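PDB 2FJK: fructose-bisphosphate aldolase from Thermus caldophilus, which belongs to the class II fructose-bisphosphate aldolases, enzymes built on a TIM barrel, and holds 1,3-dihydroxyacetonephosphate in its pocket in this model. Local coordinates for residues L46-S49 and E50-K54; H81-S84 and Y85-L89. All blocks are in the same frame, centred on the assembly; numbering follows the deposited sequence.

Contact 1. Residues L46-S49 and E50-K54; sequences LALS and EGAMK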
ATOM      1  N   LEU A  46      -4.343 -18.200   0.669  1.00 18.31           N
ATOM      2  CA  LEU A  46      -5.176 -17.569   1.686  1.00 18.13           C
ATOM      3  C   LEU A  46      -6.597 -17.537   1.110  1.00 19.02           C
ATOM      4  O   LEU A  46      -6.860 -16.887   0.094  1.00 19.55           O
ATOM      5  CB  LEU A  46      -4.667 -16.157   1.995  1.00 17.86           C
ATOM      6  CG  LEU A  46      -3.296 -16.128   2.677  1.00 15.24           C
ATOM      7  CD1 LEU A  46      -2.923 -14.713   3.069  1.00 17.88           C
ATOM      8  CD2 LEU A  46      -3.353 -16.988   3.913  1.00 18.65           C
ATOM      9  N   ALA A  47      -7.504 -18.270   1.746  1.00 18.91           N
ATOM     10  CA  ALA A  47      -8.885 -18.344   1.283  1.00 18.13           C
ATOM     11  C   ALA A  47      -9.820 -17.472   2.101  1.00 17.80           C
ATOM     12  O   ALA A  47      -9.785 -17.476   3.332  1.00 18.36           O
ATOM     13  CB  ALA A  47      -9.374 -19.805   1.315  1.00 17.03           C
ATOM     14  N   LEU A  48     -10.647 -16.709   1.406  1.00 19.13           N
ATOM     15  CA  LEU A  48     -11.604 -15.862   2.077  1.00 20.84           C
ATOM     16  C   LEU A  48     -13.001 -16.078   1.517  1.00 20.98           C
ATOM     17  O   LEU A  48     -13.271 -15.758   0.370  1.00 20.05           O
ATOM     18  CB  LEU A  48     -11.230 -14.391   1.930  1.00 19.82           C
ATOM     19  CG  LEU A  48     -10.096 -13.845   2.791  1.00 21.14           C
ATOM     20  CD1 LEU A  48      -8.746 -14.324   2.249  1.00 20.68           C
ATOM     21  CD2 LEU A  48     -10.173 -12.325   2.782  1.00 19.62           C
ATOM     22  N   SER A  49     -13.895 -16.606   2.341  1.00 21.00           N
ATOM     23  CA  SER A  49     -15.269 -16.829   1.911  1.00 18.56           C
ATOM     24  C   SER A  49     -15.916 -15.459   1.781  1.00 19.39           C
ATOM     25  O   SER A  49     -15.276 -14.424   2.019  1.00 19.04           O
ATOM     26  CB  SER A  49     -16.020 -17.633   2.966  1.00 17.95           C
ATOM     27  OG  SER A  49     -16.177 -16.849   4.146  1.00 19.71           O
ATOM     28  N   GLU A  50     -17.186 -15.447   1.402  1.00 19.59           N
ATOM     29  CA  GLU A  50     -17.917 -14.199   1.289  1.00 20.28           C
ATOM     30  C   GLU A  50     -18.205 -13.727   2.709  1.00 18.66           C
ATOM     31  O   GLU A  50     -18.350 -12.522   2.962  1.00 17.95           O
ATOM     32  CB  GLU A  50     -19.212 -14.414   0.506  1.00 24.37           C
ATOM     33  CG  GLU A  50     -19.147 -13.851  -0.907  1.00 27.92           C
ATOM     34  CD  GLU A  50     -20.309 -14.295  -1.767  1.00 30.09           C
ATOM     35  OE1 GLU A  50     -21.451 -14.302  -1.266  1.00 33.20           O
ATOM     36  OE2 GLU A  50     -20.083 -14.633  -2.947  1.00 30.95           O
ATOM     37  N   GLY A  51     -18.270 -14.682   3.639  1.00 17.70           N
ATOM     38  CA  GLY A  51     -18.510 -14.347   5.034  1.00 16.38           C
ATOM     39  C   GLY A  51     -17.286 -13.626   5.585  1.00 17.64           C
ATOM     40  O   GLY A  51     -17.401 -12.652   6.336  1.00 19.49           O
ATOM     41  N   ALA A  52     -16.104 -14.102   5.194  1.00 16.87           N
ATOM     42  CA  ALA A  52     -14.857 -13.500   5.629  1.00 17.70           C
ATOM     43  C   ALA A  52     -14.817 -12.068   5.125  1.00 15.57           C
ATOM     44  O   ALA A  52     -14.519 -11.144   5.869  1.00 18.51           O
ATOM     45  CB  ALA A  52     -13.664 -14.283   5.082  1.00 13.22           C
HETATM   46  N   MSE A  53     -15.126 -11.884   3.851  1.00 18.23           N
HETATM   47  CA  MSE A  53     -15.117 -10.544   3.277  1.00 20.76           C
HETATM   48  C   MSE A  53     -16.087  -9.581   3.957  1.00 20.19           C
HETATM   49  O   MSE A  53     -15.765  -8.411   4.136  1.00 20.64           O
HETATM   50  CB  MSE A  53     -15.387 -10.618   1.779  1.00 24.64           C
HETATM   51  CG  MSE A  53     -14.149 -11.048   0.993  1.00 27.28           C
HETATM   52 SE   MSE A  53     -14.486 -11.122  -0.884  1.00 42.83          SE
HETATM   53  CE  MSE A  53     -14.136  -9.263  -1.318  1.00 31.66           C
ATOM     54  N   LYS A  54     -17.265 -10.067   4.337  1.00 19.24           N
ATOM     55  CA  LYS A  54     -18.241  -9.223   5.021  1.00 21.40           C
ATOM     56  C   LYS A  54     -17.725  -8.913   6.425  1.00 20.61           C
ATOM     57  O   LYS A  54     -17.711  -7.764   6.852  1.00 18.85           O
ATOM     58  CB  LYS A  54     -19.597  -9.934   5.123  1.00 22.77           C
ATOM     59  CG  LYS A  54     -20.694  -9.112   5.791  1.00 27.31           C
ATOM     60  CD  LYS A  54     -21.943  -9.960   6.024  1.00 29.24           C
ATOM     61  CE  LYS A  54     -23.204  -9.109   6.172  1.00 32.94           C
ATOM     62  NZ  LYS A  54     -23.172  -8.192   7.343  1.00 35.33           N
TER
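S49 caps the helix that starts at E50, and its side chain and its carbonyl both take part. The chain is continuous here, so every contact is local, made round the turn from strand 44-47 into helix 50-68.

The polar contacts come first. S49 OG accepts from A52 N at 2.9 Å, with an N-H...O angle of 155°. This is the N-cap bond. The hydroxyl oxygen sits between the backbone N and the carbonyl carbon of its own residue (chi1 67°), which turns it over the first turn of the helix. S49 OG also lies 3.1 Å from G51 N. The carbonyl of the same residue opens the main-chain pattern: M53 N donates to S49 O over 3.1 Å. That bond is fairly straight at 164°, but the donor is tilted out of the carbonyl plane. The next bond in the series runs from K54 N to E50 O.

Across the turn itself one apolar pair is made: L48 CB meets A52 CB at 4.0 Å, one methylene against one methyl. L48 reaches on to L60 and V64 of the same helix and to F96. Two van der Waals contacts fall on the carbonyl oxygen S49 O: the A52 methyl at 3.5 Å, and CG of M53, a selenomethionine, at 3.7 Å. The far end of M53 leads away, and M53 also touches L79 and F96.

The carboxylate of E50 turns away from the cap. Its OE2 lies unusually close to S87 OG and S83 N, probably as a hydrogen-bond acceptor from both. S49 packs on R278 of the second subunit. Its side chain is about 8 Å from the bound 1,3-dihydroxyacetonephosphate.

The arrangement is a serine N-cap at the carboxyl end of a strand, where a beta-alpha-beta unit of the TIM barrel turns into its helix.

Contact 2. Residues H81-S84 and Y85-L89; sequences HGSS and YESVL
S84 OG accepts from S87 N at 3.2 Å, a capping bond bent to 138°. The S84 hydroxyl takes the same rotamer as that of S49. The same OG donates weakly to E86 OE1 at 3.3 Å. E86 makes this possible by folding: its chain bends at chi2 (91°), and the carboxylate curls back beside the serine instead of extending. S84 O accepts from V88 N at 3.1 Å and, weakly, from S87 N.

S84 is thus the N-cap of helix 85-93, which follows strand 75-78 in the TIM barrel. The loop before it carries H81, a residue of the 1,3-dihydroxyacetonephosphate pocket.

S87 turns its CB toward the loop, and the methylene lies 3.4 Å from S84 O. With OG anti to the backbone N (chi1 178°), its hydroxyl faces G82 and S83, where E50 OE2 is its probable partner. V88 sets one branch against the cap: CG2 is 3.5 Å from S84 O. Its side chain also packs on V99, V118 and L79. The Y85 ring leads away from the cap, where it makes a cation-pi contact with R117. Y85 OH is hydrogen-bonded to Y85 OH of the third subunit.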
ATOM      1  N   HIS A  81     -15.860 -20.217  -3.248  1.00 29.16           N
ATOM      2  CA  HIS A  81     -17.309 -20.311  -3.315  1.00 28.50           C
ATOM      3  C   HIS A  81     -18.004 -18.960  -3.455  1.00 28.05           C
ATOM      4  O   HIS A  81     -18.871 -18.612  -2.648  1.00 25.09           O
ATOM      5  CB  HIS A  81     -17.830 -21.043  -2.075  1.00 30.42           C
ATOM      6  CG  HIS A  81     -17.331 -22.449  -1.956  1.00 32.49           C
ATOM      7  ND1 HIS A  81     -16.852 -22.974  -0.775  1.00 35.46           N
ATOM      8  CD2 HIS A  81     -17.227 -23.438  -2.874  1.00 33.48           C
ATOM      9  CE1 HIS A  81     -16.472 -24.224  -0.971  1.00 34.69           C
ATOM     10  NE2 HIS A  81     -16.689 -24.530  -2.237  1.00 34.89           N
ATOM     11  N   GLY A  82     -17.614 -18.199  -4.475  1.00 27.08           N
ATOM     12  CA  GLY A  82     -18.243 -16.914  -4.712  1.00 26.87           C
ATOM     13  C   GLY A  82     -19.689 -17.216  -5.064  1.00 27.73           C
ATOM     14  O   GLY A  82     -19.957 -18.175  -5.784  1.00 27.92           O
ATOM     15  N   SER A  83     -20.617 -16.415  -4.552  1.00 27.28           N
ATOM     16  CA  SER A  83     -22.040 -16.629  -4.793  1.00 28.69           C
ATOM     17  C   SER A  83     -22.556 -16.009  -6.077  1.00 28.92           C
ATOM     18  O   SER A  83     -23.546 -16.478  -6.643  1.00 30.11           O
ATOM     19  CB  SER A  83     -22.870 -16.051  -3.647  1.00 29.21           C
ATOM     20  OG  SER A  83     -22.704 -14.646  -3.555  1.00 36.99           O
ATOM     21  N   SER A  84     -21.896 -14.956  -6.544  1.00 28.03           N
ATOM     22  CA  SER A  84     -22.350 -14.296  -7.759  1.00 28.53           C
ATOM     23  C   SER A  84     -21.260 -13.622  -8.575  1.00 28.90           C
ATOM     24  O   SER A  84     -20.082 -13.614  -8.204  1.00 30.51           O
ATOM     25  CB  SER A  84     -23.419 -13.259  -7.417  1.00 27.59           C
ATOM     26  OG  SER A  84     -22.886 -12.233  -6.597  1.00 28.80           O
ATOM     27  N   TYR A  85     -21.671 -13.059  -9.702  1.00 26.04           N
ATOM     28  CA  TYR A  85     -20.752 -12.371 -10.577  1.00 26.77           C
ATOM     29  C   TYR A  85     -20.263 -11.135  -9.826  1.00 26.12           C
ATOM     30  O   TYR A  85     -19.070 -10.840  -9.808  1.00 25.64           O
ATOM     31  CB  TYR A  85     -21.472 -11.961 -11.868  1.00 26.04           C
ATOM     32  CG  TYR A  85     -20.582 -11.293 -12.882  1.00 23.92           C
ATOM     33  CD1 TYR A  85     -19.582 -12.008 -13.539  1.00 25.35           C
ATOM     34  CD2 TYR A  85     -20.739  -9.941 -13.188  1.00 25.59           C
ATOM     35  CE1 TYR A  85     -18.758 -11.393 -14.479  1.00 24.89           C
ATOM     36  CE2 TYR A  85     -19.924  -9.315 -14.126  1.00 25.65           C
ATOM     37  CZ  TYR A  85     -18.937 -10.047 -14.769  1.00 24.40           C
ATOM     38  OH  TYR A  85     -18.146  -9.436 -15.710  1.00 25.28           O
ATOM     39  N   GLU A  86     -21.199 -10.434  -9.191  1.00 25.82           N
ATOM     40  CA  GLU A  86     -20.888  -9.227  -8.435  1.00 25.61           C
ATOM     41  C   GLU A  86     -19.950  -9.523  -7.269  1.00 24.43           C
ATOM     42  O   GLU A  86     -19.182  -8.661  -6.847  1.00 23.49           O
ATOM     43  CB  GLU A  86     -22.176  -8.593  -7.903  1.00 28.28           C
ATOM     44  CG  GLU A  86     -23.307  -8.528  -8.920  1.00 34.05           C
ATOM     45  CD  GLU A  86     -24.209  -9.754  -8.876  1.00 36.98           C
ATOM     46  OE1 GLU A  86     -24.888  -9.954  -7.841  1.00 40.86           O
ATOM     47  OE2 GLU A  86     -24.244 -10.516  -9.870  1.00 35.92           O
ATOM     48  N   SER A  87     -20.033 -10.741  -6.743  1.00 24.89           N
ATOM     49  CA  SER A  87     -19.185 -11.158  -5.633  1.00 25.26           C
ATOM     50  C   SER A  87     -17.767 -11.308  -6.156  1.00 23.72           C
ATOM     51  O   SER A  87     -16.800 -10.922  -5.493  1.00 25.24           O
ATOM     52  CB  SER A  87     -19.663 -12.497  -5.062  1.00 27.19           C
ATOM     53  OG  SER A  87     -18.811 -12.934  -4.011  1.00 28.85           O
ATOM     54  N   VAL A  88     -17.647 -11.878  -7.350  1.00 20.80           N
ATOM     55  CA  VAL A  88     -16.342 -12.061  -7.967  1.00 19.50           C
ATOM     56  C   VAL A  88     -15.750 -10.695  -8.320  1.00 19.57           C
ATOM     57  O   VAL A  88     -14.540 -10.484  -8.192  1.00 19.97           O
ATOM     58  CB  VAL A  88     -16.454 -12.936  -9.232  1.00 18.96           C
ATOM     59  CG1 VAL A  88     -15.178 -12.858 -10.059  1.00 17.87           C
ATOM     60  CG2 VAL A  88     -16.734 -14.359  -8.824  1.00 18.43           C
ATOM     61  N   LEU A  89     -16.605  -9.769  -8.745  1.00 16.97           N
ATOM     62  CA  LEU A  89     -16.151  -8.432  -9.100  1.00 18.43           C
ATOM     63  C   LEU A  89     -15.591  -7.718  -7.878  1.00 19.48           C
ATOM     64  O   LEU A  89     -14.621  -6.965  -7.986  1.00 19.08           O
ATOM     65  CB  LEU A  89     -17.294  -7.605  -9.701  1.00 20.67           C
ATOM     66  CG  LEU A  89     -17.794  -7.961 -11.105  1.00 24.36           C
ATOM     67  CD1 LEU A  89     -18.855  -6.938 -11.526  1.00 23.30           C
ATOM     68  CD2 LEU A  89     -16.629  -7.951 -12.111  1.00 24.61           C
TER

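From the N terminus, contact 1 comes first. It closes the turn between strand 44-47 and helix 50-68. That helix leads back to strand 75-78, which lies next to strand 44-47 in the parallel sheet. Contact 2 then closes the loop between this strand and helix 85-93. The two contacts are in series: they neither nest nor cross. Their centres are 11 Å apart, on the same side of the centre of the chain. They touch directly through E50 OE2, which probably accepts from both S87 OG and S83 N. One carboxylate thus ties the start of helix 50-68 to the loop and start of helix 85-93.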